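Long-range contact in glyoxalase-like domain protein (Staphylococcus aureus, PDB 3P8A), which is of unknown function but belongs to the VOC family of glyoxalase-like proteins, many members of which are metal-dependent enzymes: residues 108-120 and 163-175. Numbering follows the deposited sequence.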
loop_
_atom_site.group_PDB
_atom_site.type_symbol
_atom_site.label_atom_id
_atom_site.label_comp_id
_atom_site.label_asym_id
_atom_site.label_seq_id
_atom_site.Cartn_x
_atom_site.Cartn_y
_atom_site.Cartn_z
ATOM N N LYS A 108 -0.937 -1.721 -6.679
ATOM C CA LYS A 108 -0.387 -0.437 -7.130
ATOM C C LYS A 108 0.756 0.075 -6.256
ATOM O O LYS A 108 1.745 0.621 -6.782
ATOM C CB LYS A 108 -1.485 0.637 -7.201
ATOM C CG LYS A 108 -2.601 0.357 -8.233
ATOM C CD LYS A 108 -2.157 0.538 -9.703
ATOM C CE LYS A 108 -1.966 -0.777 -10.434
ATOM N NZ LYS A 108 -1.202 -0.576 -11.721
ATOM N N ASN A 109 0.598 -0.053 -4.930
ATOM C CA ASN A 109 1.576 0.442 -3.971
ATOM C C ASN A 109 1.278 -0.061 -2.581
ATOM O O ASN A 109 0.269 -0.733 -2.348
ATOM C CB ASN A 109 1.560 2.004 -3.947
ATOM C CG ASN A 109 2.919 2.621 -3.692
ATOM O OD1 ASN A 109 3.850 1.988 -3.158
ATOM N ND2 ASN A 109 3.067 3.856 -4.084
ATOM N N ILE A 110 2.170 0.282 -1.640
ATOM C CA ILE A 110 1.993 0.013 -0.210
ATOM C C ILE A 110 2.088 1.358 0.490
ATOM O O ILE A 110 2.721 2.298 -0.009
ATOM C CB ILE A 110 2.987 -1.034 0.346
ATOM C CG1 ILE A 110 4.470 -0.607 0.077
ATOM C CG2 ILE A 110 2.669 -2.436 -0.231
ATOM C CD1 ILE A 110 5.497 -1.373 0.936
ATOM N N CYS A 111 1.493 1.432 1.652
ATOM C CA CYS A 111 1.422 2.637 2.432
ATOM C C CYS A 111 1.921 2.304 3.816
ATOM O O CYS A 111 1.524 1.298 4.400
ATOM C CB CYS A 111 -0.023 3.136 2.454
ATOM S SG CYS A 111 -0.300 4.612 3.464
ATOM N N LEU A 112 2.798 3.164 4.338
ATOM C CA LEU A 112 3.379 2.977 5.645
ATOM C C LEU A 112 2.812 4.005 6.635
ATOM O O LEU A 112 2.759 5.198 6.347
ATOM C CB LEU A 112 4.927 3.065 5.567
ATOM C CG LEU A 112 5.660 2.131 4.565
ATOM C CD1 LEU A 112 7.168 2.404 4.574
ATOM C CD2 LEU A 112 5.406 0.633 4.883
ATOM N N HIS A 113 2.407 3.514 7.801
ATOM C CA HIS A 113 1.817 4.262 8.901
ATOM C C HIS A 113 2.878 5.015 9.755
ATOM O O HIS A 113 3.895 4.422 10.114
ATOM C CB HIS A 113 1.026 3.259 9.775
ATOM C CG HIS A 113 0.634 3.789 11.114
ATOM N ND1 HIS A 113 -0.567 4.438 11.301
ATOM C CD2 HIS A 113 1.316 3.780 12.283
ATOM C CE1 HIS A 113 -0.582 4.811 12.574
ATOM N NE2 HIS A 113 0.537 4.446 13.202
ATOM N N THR A 114 2.582 6.278 10.132
ATOM C CA THR A 114 3.373 7.083 11.073
ATOM C C THR A 114 2.482 7.821 12.048
ATOM O O THR A 114 1.386 8.213 11.687
ATOM C CB THR A 114 4.278 8.132 10.415
ATOM O OG1 THR A 114 4.014 8.387 9.034
ATOM C CG2 THR A 114 5.681 7.952 10.776
ATOM N N ASN A 115 2.967 8.074 13.262
ATOM C CA ASN A 115 2.230 8.890 14.223
ATOM C C ASN A 115 2.714 10.349 14.134
ATOM O O ASN A 115 2.104 11.238 14.732
ATOM C CB ASN A 115 2.338 8.310 15.630
ATOM C CG ASN A 115 1.395 7.143 15.860
ATOM O OD1 ASN A 115 0.175 7.225 15.625
ATOM N ND2 ASN A 115 1.940 6.037 16.345
ATOM N N ASP A 116 3.762 10.599 13.316
ATOM C CA ASP A 116 4.345 11.920 13.120
ATOM C C ASP A 116 4.819 12.137 11.681
ATOM O O ASP A 116 6.009 11.989 11.383
ATOM C CB ASP A 116 5.460 12.194 14.161
ATOM C CG ASP A 116 5.809 13.666 14.380
ATOM O OD1 ASP A 116 5.241 14.537 13.666
ATOM O OD2 ASP A 116 6.646 13.949 15.266
ATOM N N ILE A 117 3.888 12.532 10.800
ATOM C CA ILE A 117 4.184 12.751 9.384
ATOM C C ILE A 117 5.110 13.968 9.122
ATOM O O ILE A 117 5.839 13.970 8.125
ATOM C CB ILE A 117 2.892 12.738 8.528
ATOM C CG1 ILE A 117 3.172 12.304 7.072
ATOM C CG2 ILE A 117 2.143 14.074 8.613
ATOM C CD1 ILE A 117 1.997 11.628 6.376
ATOM N N GLU A 118 5.075 14.984 10.023
ATOM C CA GLU A 118 5.920 16.175 9.925
ATOM C C GLU A 118 7.381 15.854 10.210
ATOM O O GLU A 118 8.242 16.408 9.542
ATOM C CB GLU A 118 5.407 17.313 10.828
ATOM C CG GLU A 118 4.400 18.215 10.131
ATOM C CD GLU A 118 4.955 18.999 8.956
ATOM O OE1 GLU A 118 5.916 19.780 9.153
ATOM O OE2 GLU A 118 4.427 18.829 7.833
ATOM N N ALA A 119 7.645 14.956 11.187
ATOM C CA ALA A 119 8.970 14.439 11.543
ATOM C C ALA A 119 9.512 13.602 10.383
ATOM O O ALA A 119 10.713 13.644 10.115
ATOM C CB ALA A 119 8.885 13.581 12.790
ATOM N N VAL A 120 8.629 12.848 9.694
ATOM C CA VAL A 120 9.012 12.081 8.514
ATOM C C VAL A 120 9.397 13.053 7.420
ATOM O O VAL A 120 10.465 12.885 6.838
ATOM C CB VAL A 120 7.946 11.034 8.058
ATOM C CG1 VAL A 120 8.251 10.497 6.666
ATOM C CG2 VAL A 120 7.885 9.885 9.042
ATOM N N LYS A 163 7.066 2.155 -7.855
ATOM C CA LYS A 163 6.477 3.374 -7.311
ATOM C C LYS A 163 6.810 3.410 -5.828
ATOM O O LYS A 163 6.571 2.410 -5.136
ATOM C CB LYS A 163 4.952 3.425 -7.513
ATOM C CG LYS A 163 4.367 4.798 -7.205
ATOM C CD LYS A 163 4.475 5.708 -8.394
ATOM C CE LYS A 163 3.714 6.985 -8.168
ATOM N NZ LYS A 163 3.727 7.792 -9.417
ATOM N N PRO A 164 7.430 4.514 -5.334
ATOM C CA PRO A 164 7.802 4.554 -3.921
ATOM C C PRO A 164 6.616 4.401 -2.979
ATOM O O PRO A 164 5.603 5.088 -3.152
ATOM C CB PRO A 164 8.423 5.964 -3.756
ATOM C CG PRO A 164 8.915 6.318 -5.121
ATOM C CD PRO A 164 7.830 5.767 -6.019
ATOM N N PRO A 165 6.757 3.567 -1.933
ATOM C CA PRO A 165 5.721 3.519 -0.885
ATOM C C PRO A 165 5.523 4.929 -0.312
ATOM O O PRO A 165 6.452 5.749 -0.331
ATOM C CB PRO A 165 6.339 2.605 0.180
ATOM C CG PRO A 165 7.288 1.753 -0.570
ATOM C CD PRO A 165 7.881 2.662 -1.608
ATOM N N PHE A 166 4.309 5.220 0.158
ATOM C CA PHE A 166 3.969 6.538 0.678
ATOM C C PHE A 166 3.555 6.443 2.135
ATOM O O PHE A 166 3.445 5.339 2.669
ATOM C CB PHE A 166 2.924 7.241 -0.208
ATOM C CG PHE A 166 1.587 6.547 -0.285
ATOM C CD1 PHE A 166 1.381 5.499 -1.173
ATOM C CD2 PHE A 166 0.519 6.967 0.501
ATOM C CE1 PHE A 166 0.140 4.870 -1.252
ATOM C CE2 PHE A 166 -0.724 6.345 0.408
ATOM C CZ PHE A 166 -0.909 5.308 -0.473
ATOM N N PHE A 167 3.414 7.602 2.796
ATOM C CA PHE A 167 3.167 7.657 4.231
ATOM C C PHE A 167 1.776 8.144 4.560
ATOM O O PHE A 167 1.230 8.978 3.849
ATOM C CB PHE A 167 4.197 8.609 4.890
ATOM C CG PHE A 167 5.651 8.267 4.634
ATOM C CD1 PHE A 167 6.349 7.436 5.500
ATOM C CD2 PHE A 167 6.338 8.838 3.565
ATOM C CE1 PHE A 167 7.700 7.131 5.271
ATOM C CE2 PHE A 167 7.680 8.522 3.330
ATOM C CZ PHE A 167 8.362 7.697 4.214
ATOM N N ILE A 168 1.237 7.656 5.667
ATOM C CA ILE A 168 -0.063 8.034 6.161
ATOM C C ILE A 168 -0.008 8.357 7.652
ATOM O O ILE A 168 0.607 7.641 8.439
ATOM C CB ILE A 168 -1.175 6.959 5.856
ATOM C CG1 ILE A 168 -2.608 7.527 6.101
ATOM C CG2 ILE A 168 -0.951 5.620 6.633
ATOM C CD1 ILE A 168 -3.744 6.704 5.360
ATOM N N GLN A 169 -0.714 9.411 8.023
ATOM C CA GLN A 169 -0.940 9.774 9.410
ATOM C C GLN A 169 -2.447 9.994 9.529
ATOM O O GLN A 169 -3.002 10.926 8.940
ATOM C CB GLN A 169 -0.164 11.017 9.868
ATOM C CG GLN A 169 -0.232 11.157 11.401
ATOM C CD GLN A 169 0.282 12.477 11.904
ATOM O OE1 GLN A 169 1.408 12.888 11.620
ATOM N NE2 GLN A 169 -0.510 13.127 12.725
ATOM N N TRP A 170 -3.096 9.086 10.251
ATOM C CA TRP A 170 -4.538 9.133 10.516
ATOM C C TRP A 170 -4.813 10.229 11.557
ATOM O O TRP A 170 -4.068 10.334 12.547
ATOM C CB TRP A 170 -4.996 7.753 11.043
ATOM C CG TRP A 170 -4.913 6.670 10.015
ATOM C CD1 TRP A 170 -3.966 5.691 9.928
ATOM C CD2 TRP A 170 -5.822 6.447 8.930
ATOM N NE1 TRP A 170 -4.213 4.891 8.837
ATOM C CE2 TRP A 170 -5.368 5.307 8.230
ATOM C CE3 TRP A 170 -7.000 7.079 8.501
ATOM C CZ2 TRP A 170 -6.030 4.811 7.095
ATOM C CZ3 TRP A 170 -7.635 6.605 7.358
ATOM C CH2 TRP A 170 -7.144 5.490 6.661
ATOM N N GLU A 171 -5.863 11.054 11.331
ATOM C CA GLU A 171 -6.263 12.105 12.286
ATOM C C GLU A 171 -6.542 11.445 13.641
ATOM O O GLU A 171 -5.937 11.822 14.646
ATOM C CB GLU A 171 -7.465 12.912 11.759
ATOM C CG GLU A 171 -7.212 14.411 11.644
ATOM C CD GLU A 171 -6.033 14.875 10.801
ATOM O OE1 GLU A 171 -5.161 15.581 11.358
ATOM O OE2 GLU A 171 -5.994 14.567 9.587
ATOM N N GLU A 172 -7.353 10.371 13.626
ATOM C CA GLU A 172 -7.662 9.520 14.780
ATOM C C GLU A 172 -6.350 8.933 15.340
ATOM O O GLU A 172 -5.455 8.526 14.586
ATOM C CB GLU A 172 -8.618 8.397 14.360
ATOM C CG GLU A 172 -9.597 7.965 15.430
ATOM C CD GLU A 172 -10.894 7.431 14.856
ATOM O OE1 GLU A 172 -11.837 8.235 14.674
ATOM O OE2 GLU A 172 -10.946 6.222 14.532
ATOM N N SER A 173 -6.223 8.962 16.664
ATOM C CA SER A 173 -5.045 8.506 17.382
ATOM C C SER A 173 -4.776 7.006 17.212
ATOM O O SER A 173 -5.629 6.233 16.756
ATOM C CB SER A 173 -5.168 8.838 18.871
ATOM O OG SER A 173 -5.609 10.165 19.122
ATOM N N ASP A 174 -3.554 6.622 17.574
ATOM C CA ASP A 174 -3.082 5.253 17.631
ATOM C C ASP A 174 -2.917 5.000 19.161
ATOM O O ASP A 174 -2.162 5.720 19.825
ATOM C CB ASP A 174 -1.750 5.120 16.874
ATOM C CG ASP A 174 -1.319 3.715 16.514
ATOM O OD1 ASP A 174 -1.491 2.802 17.353
ATOM O OD2 ASP A 174 -0.733 3.539 15.433
ATOM N N SER A 175 -3.707 4.081 19.746
ATOM C CA SER A 175 -4.618 3.207 19.019
ATOM C C SER A 175 -6.119 3.502 19.216
ATOM O O SER A 175 -6.859 2.622 19.656
ATOM C CB SER A 175 -4.272 1.744 19.286
ATOM O OG SER A 175 -3.441 1.199 18.273
HETATM O O HOH W 1 -1.714 7.690 11.966
HETATM O O HOH W 2 2.821 15.443 12.447
#
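The Cys111 CB sits over one face of the Phe166 ring, 4.0 Å from its centroid and near the rim, while SG approaches obliquely. With SG anti to the backbone N (chi1 177°), the sulfur lies between that ring and Ile168, 3.4 Å from CG2. Phe167 projects from the other face of the sheet, where Val120, on the helix that follows strand 108-113, sets its CG1 over the ring centre, a CH-pi contact only 8° off the normal. Ile117 CD1 rests against CB of the same phenylalanine.

The backbones between these layers run parallel: Leu112 N donates to Phe166 O at 2.8 Å and its carbonyl receives Ile168 N, whose O in turn accepts from Thr114 N; a weaker bond from Phe166 N to Ile110 O starts the ladder. Beyond it, the extended Gln169 chain carries OE1 to Ile117 N, 2.6 Å away, an almost straight bond lying in the amide carbonyl plane, which ties the helix start to the strand. At the partly exposed end, His113 NE2 lies 2.7 Å from Asp174 OD2, with ring and carboxylate planes 64° apart, and Trp170 CD1 meets the imidazole edge.

The pair lies inside the eight-stranded mixed sheet, with 24-31 antiparallel beside 106-113 and 147-155 antiparallel beside 166-170, consistent with the parallel pairing of the first and last strands within one beta-alpha-beta-beta-beta module of a glyoxalase-like (VOC) fold.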